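Local coordinates for protein mannose-specific lectin 3 chain 2 (Crocus vernus, PDB 3MEZ) that probably binds mannose as one of the two kinds of bulb-type lectin chain in a heterotetramer, with weak agglutinating activity expected towards trypsin-treated rabbit erythrocytes, at residues 18-23 and 27-32; 46-51 and 78-83. One frame throughout, in Å; residues are numbered along the deposited sequence.

From the N terminus, contact 1 comes first. It closes the short turn between residues 18-23 and 27-32, a beta hairpin at one side of a four-stranded antiparallel sheet. The chain then adds strands 36-40 and 45-49 to that sheet. Residues 46-51, at its other side, open contact 2. A loop of 26 residues, which holds strands 60-63 and 69-72, runs on to residues 78-83 and closes it. The two contacts follow in series and neither encloses the other. Contact 1 works within one sheet, while contact 2 ties that sheet to the next one. Their centres lie about 13 Å apart and their atoms do not touch.

Contact 1. Residues 18-23 and 27-32; sequences NAQLAT and SLVMRD
Strands 20-23 and 27-30 run antiparallel at 173°, their axes 4.5 Å apart at the closest, and form a beta hairpin in one sheet of the bulb-type lectin fold. L21 and L28 are a hydrogen-bonded pair. L21 N gives to L28 O at 3.0 Å and L28 N to L21 O at 2.8 Å. Q20 with V29 and A22 with S27 are non-hydrogen-bonded pairs. M30 N bonds to A19 O, and N18 N gives to M30 O. L21 and L28 lie side by side on one face, CD1 to CD1 4.2 Å, and both reach L93 of strand 92-95, so this face looks into the interior. On the other face the Q20 side chain, extended beyond CG, crosses that of V29 at a slant. Its CB and OE1 meet V29 CG2, and its NE2 lies near S27 CB.

Beyond the strands the N18 amide grips D32 twice. OD1 takes D32 N at 3.1 Å, from above the amide carbonyl plane. The amide and carboxylate planes stand 72° apart. N18 ND2 gives a nearly straight bond (167°) in its own amide plane, meeting D32 OD2 from above the carboxylate at 3.1 Å.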
# COMPACT_ATOMS: atom_id res chain seq x y z
N ASN B 18 1.93 -7.73 10.19
CA ASN B 18 1.79 -9.11 9.75
C ASN B 18 1.59 -9.33 8.26
O ASN B 18 1.38 -10.41 7.83
CB ASN B 18 0.73 -9.83 10.51
CG ASN B 18 0.94 -9.77 11.97
OD1 ASN B 18 1.99 -10.04 12.45
ND2 ASN B 18 -0.08 -9.41 12.68
N ALA B 19 1.73 -8.27 7.49
CA ALA B 19 1.78 -8.38 6.06
C ALA B 19 2.96 -9.27 5.62
O ALA B 19 3.93 -9.32 6.27
CB ALA B 19 1.91 -7.07 5.48
N GLN B 20 2.81 -9.99 4.52
CA GLN B 20 3.82 -10.90 4.08
C GLN B 20 4.01 -11.01 2.58
O GLN B 20 3.17 -10.63 1.80
CB GLN B 20 3.56 -12.30 4.63
CG GLN B 20 2.36 -12.96 4.06
CD GLN B 20 2.10 -14.36 4.61
OE1 GLN B 20 2.08 -14.58 5.78
NE2 GLN B 20 1.89 -15.27 3.74
N LEU B 21 5.16 -11.56 2.23
CA LEU B 21 5.41 -12.16 0.96
C LEU B 21 5.32 -13.66 1.17
O LEU B 21 5.63 -14.13 2.22
CB LEU B 21 6.77 -11.83 0.42
CG LEU B 21 7.23 -10.40 0.24
CD1 LEU B 21 8.58 -10.31 -0.30
CD2 LEU B 21 6.29 -9.61 -0.57
N ALA B 22 4.86 -14.37 0.16
CA ALA B 22 4.66 -15.79 0.21
C ALA B 22 4.97 -16.46 -1.11
O ALA B 22 4.61 -15.95 -2.12
CB ALA B 22 3.25 -16.06 0.56
N THR B 23 5.61 -17.62 -1.06
CA THR B 23 5.67 -18.56 -2.16
C THR B 23 5.86 -19.98 -1.67
O THR B 23 6.62 -20.20 -0.79
CB THR B 23 6.73 -18.20 -3.19
OG1 THR B 23 6.64 -19.07 -4.31
CG2 THR B 23 8.05 -18.34 -2.65
N SER B 27 7.16 -17.94 3.73
CA SER B 27 6.68 -16.59 3.91
C SER B 27 7.70 -15.64 4.53
O SER B 27 8.47 -16.02 5.36
CB SER B 27 5.42 -16.63 4.74
OG SER B 27 5.64 -17.17 6.00
N LEU B 28 7.69 -14.40 4.12
CA LEU B 28 8.42 -13.37 4.82
C LEU B 28 7.44 -12.44 5.45
O LEU B 28 6.82 -11.71 4.76
CB LEU B 28 9.21 -12.59 3.81
CG LEU B 28 10.59 -11.95 3.96
CD1 LEU B 28 10.67 -10.64 3.31
CD2 LEU B 28 11.14 -11.91 5.32
N VAL B 29 7.37 -12.45 6.77
CA VAL B 29 6.41 -11.67 7.55
C VAL B 29 7.02 -10.49 8.34
O VAL B 29 7.92 -10.66 9.09
CB VAL B 29 5.67 -12.55 8.57
CG1 VAL B 29 4.60 -11.79 9.21
CG2 VAL B 29 5.11 -13.78 7.94
N MET B 30 6.47 -9.31 8.16
CA MET B 30 6.78 -8.19 9.01
C MET B 30 5.77 -8.23 10.12
O MET B 30 4.68 -7.76 10.01
CB MET B 30 6.71 -6.88 8.26
CG MET B 30 7.05 -5.69 9.08
SD MET B 30 8.77 -5.67 9.61
CE MET B 30 8.64 -5.66 11.31
N ARG B 31 6.17 -8.85 11.20
CA ARG B 31 5.33 -9.13 12.33
C ARG B 31 4.95 -7.90 13.14
O ARG B 31 5.64 -6.92 13.14
CB ARG B 31 5.98 -10.17 13.23
CG ARG B 31 6.22 -11.53 12.61
CD ARG B 31 6.81 -12.51 13.61
NE ARG B 31 6.71 -13.89 13.15
CZ ARG B 31 7.22 -14.96 13.74
NH1 ARG B 31 7.90 -14.86 14.84
NH2 ARG B 31 7.04 -16.13 13.23
N ASP B 32 3.86 -8.01 13.87
CA ASP B 32 3.36 -6.94 14.71
C ASP B 32 4.24 -6.68 15.93
O ASP B 32 3.96 -5.81 16.69
CB ASP B 32 1.90 -7.16 15.12
CG ASP B 32 1.67 -8.47 15.83
OD1 ASP B 32 2.57 -8.98 16.47
OD2 ASP B 32 0.59 -9.01 15.71

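Contact 2. Residues 46-51 and 78-83; sequences IVWESG and TVFVSN. Unlike the reference sequence in segment 46-51: V47 (reference Ser). Unlike the reference sequence in segment 78-83: T78 (reference Ser).
This is a small side-chain contact near the surface, made by three residues between two neighbouring sheets of the bulb-type lectin fold. W48 and S50 come from strand 45-49, outermost in its sheet within this chain, and the loop after it. F80 comes from strand 78-81, likewise outermost within this chain in the next sheet. The backbones stay apart, with 7.1 Å between S50 CA and F80 CA, and no hydrogen bond joins the segments.

F80 is the centre. One face of its ring takes S50 CB in a CH-pi contact, 4.1 Å from the ring centroid and 20° off the normal. The tip of the same ring, CZ, reaches the edge of the W48 indole near the indole plane. F80 CZ is 3.9 Å from W48 CH2. The two side chains come from opposite directions. Their planes are 78° apart and the approach is oblique.

W48 and F80 are each the second residue of a classic beta bulge, V47-W48 facing L38 and V79-F80 facing I71. W48 meets W105 of a chain 1 subunit edge-to-face, so the cluster borders the interface with that subunit. S50 OG hydrogen-bonds with T52 OG1, N35 OD1 and L36 N, while CB meets the ring. The contact between the segments is therefore apolar and aromatic, and rests on van der Waals and CH-pi attraction.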
# COMPACT_ATOMS: atom_id res chain seq x y z
N ILE B 46 11.93 -21.21 11.38
CA ILE B 46 12.42 -19.92 11.01
C ILE B 46 13.71 -20.03 10.25
O ILE B 46 14.68 -20.47 10.79
CB ILE B 46 12.74 -19.15 12.28
CG1 ILE B 46 11.46 -18.89 13.07
CG2 ILE B 46 13.47 -17.90 11.97
CD1 ILE B 46 11.52 -17.73 13.86
N VAL B 47 13.70 -19.73 8.97
CA VAL B 47 14.91 -19.64 8.17
C VAL B 47 15.86 -18.46 8.44
O VAL B 47 17.05 -18.61 8.37
CB VAL B 47 14.66 -19.79 6.67
CG1 VAL B 47 15.93 -19.63 5.92
CG2 VAL B 47 14.09 -21.12 6.37
N TRP B 48 15.29 -17.30 8.66
CA TRP B 48 16.02 -16.08 8.93
C TRP B 48 15.11 -15.14 9.69
O TRP B 48 13.93 -15.21 9.51
CB TRP B 48 16.42 -15.43 7.63
CG TRP B 48 17.17 -14.20 7.71
CD1 TRP B 48 18.49 -14.08 7.71
CD2 TRP B 48 16.65 -12.87 7.75
NE1 TRP B 48 18.85 -12.79 7.77
CE2 TRP B 48 17.73 -12.02 7.80
CE3 TRP B 48 15.38 -12.33 7.78
CZ2 TRP B 48 17.59 -10.66 7.87
CZ3 TRP B 48 15.23 -11.00 7.85
CH2 TRP B 48 16.32 -10.17 7.90
N GLU B 49 15.69 -14.29 10.51
CA GLU B 49 14.95 -13.26 11.19
C GLU B 49 15.83 -12.03 11.45
O GLU B 49 17.01 -12.13 11.54
CB GLU B 49 14.35 -13.78 12.48
CG GLU B 49 15.31 -13.98 13.57
CD GLU B 49 14.67 -14.48 14.81
OE1 GLU B 49 14.02 -13.71 15.47
OE2 GLU B 49 14.81 -15.65 15.13
N SER B 50 15.22 -10.87 11.52
CA SER B 50 15.95 -9.69 11.88
C SER B 50 16.34 -9.71 13.35
O SER B 50 17.22 -9.04 13.74
CB SER B 50 15.18 -8.44 11.52
OG SER B 50 14.00 -8.39 12.20
N GLY B 51 15.66 -10.51 14.14
CA GLY B 51 15.81 -10.50 15.57
C GLY B 51 15.54 -9.17 16.24
O GLY B 51 16.28 -8.75 17.05
N THR B 78 15.35 3.85 12.57
CA THR B 78 15.57 2.57 11.98
C THR B 78 16.08 1.59 13.01
O THR B 78 17.09 1.77 13.58
CB THR B 78 16.51 2.64 10.81
OG1 THR B 78 17.81 2.91 11.30
CG2 THR B 78 16.17 3.74 9.96
N VAL B 79 15.28 0.61 13.28
CA VAL B 79 15.53 -0.57 14.07
C VAL B 79 16.53 -1.61 13.48
O VAL B 79 17.19 -2.31 14.20
CB VAL B 79 14.21 -1.19 14.42
CG1 VAL B 79 14.33 -2.45 15.02
CG2 VAL B 79 13.53 -0.29 15.41
N PHE B 80 16.52 -1.76 12.17
CA PHE B 80 17.38 -2.70 11.47
C PHE B 80 17.60 -2.20 10.07
O PHE B 80 16.70 -1.74 9.47
CB PHE B 80 16.71 -4.07 11.44
CG PHE B 80 17.25 -5.02 10.43
CD1 PHE B 80 18.12 -6.01 10.80
CD2 PHE B 80 16.88 -4.95 9.12
CE1 PHE B 80 18.61 -6.88 9.86
CE2 PHE B 80 17.37 -5.81 8.22
CZ PHE B 80 18.22 -6.78 8.59
N VAL B 81 18.79 -2.29 9.53
CA VAL B 81 18.98 -2.05 8.14
C VAL B 81 19.90 -3.09 7.53
O VAL B 81 20.82 -3.55 8.16
CB VAL B 81 19.53 -0.68 7.85
CG1 VAL B 81 19.48 -0.42 6.42
CG2 VAL B 81 18.77 0.35 8.53
N SER B 82 19.64 -3.47 6.30
CA SER B 82 20.52 -4.33 5.58
C SER B 82 21.76 -3.55 5.14
O SER B 82 21.77 -2.34 5.19
CB SER B 82 19.79 -5.01 4.44
OG SER B 82 19.47 -4.11 3.46
N ASN B 83 22.80 -4.25 4.73
CA ASN B 83 24.06 -3.58 4.45
C ASN B 83 24.17 -3.03 3.04
O ASN B 83 25.15 -2.46 2.69
CB ASN B 83 25.26 -4.44 4.83
CG ASN B 83 25.35 -5.70 4.04
OD1 ASN B 83 24.56 -5.94 3.17
ND2 ASN B 83 26.33 -6.49 4.34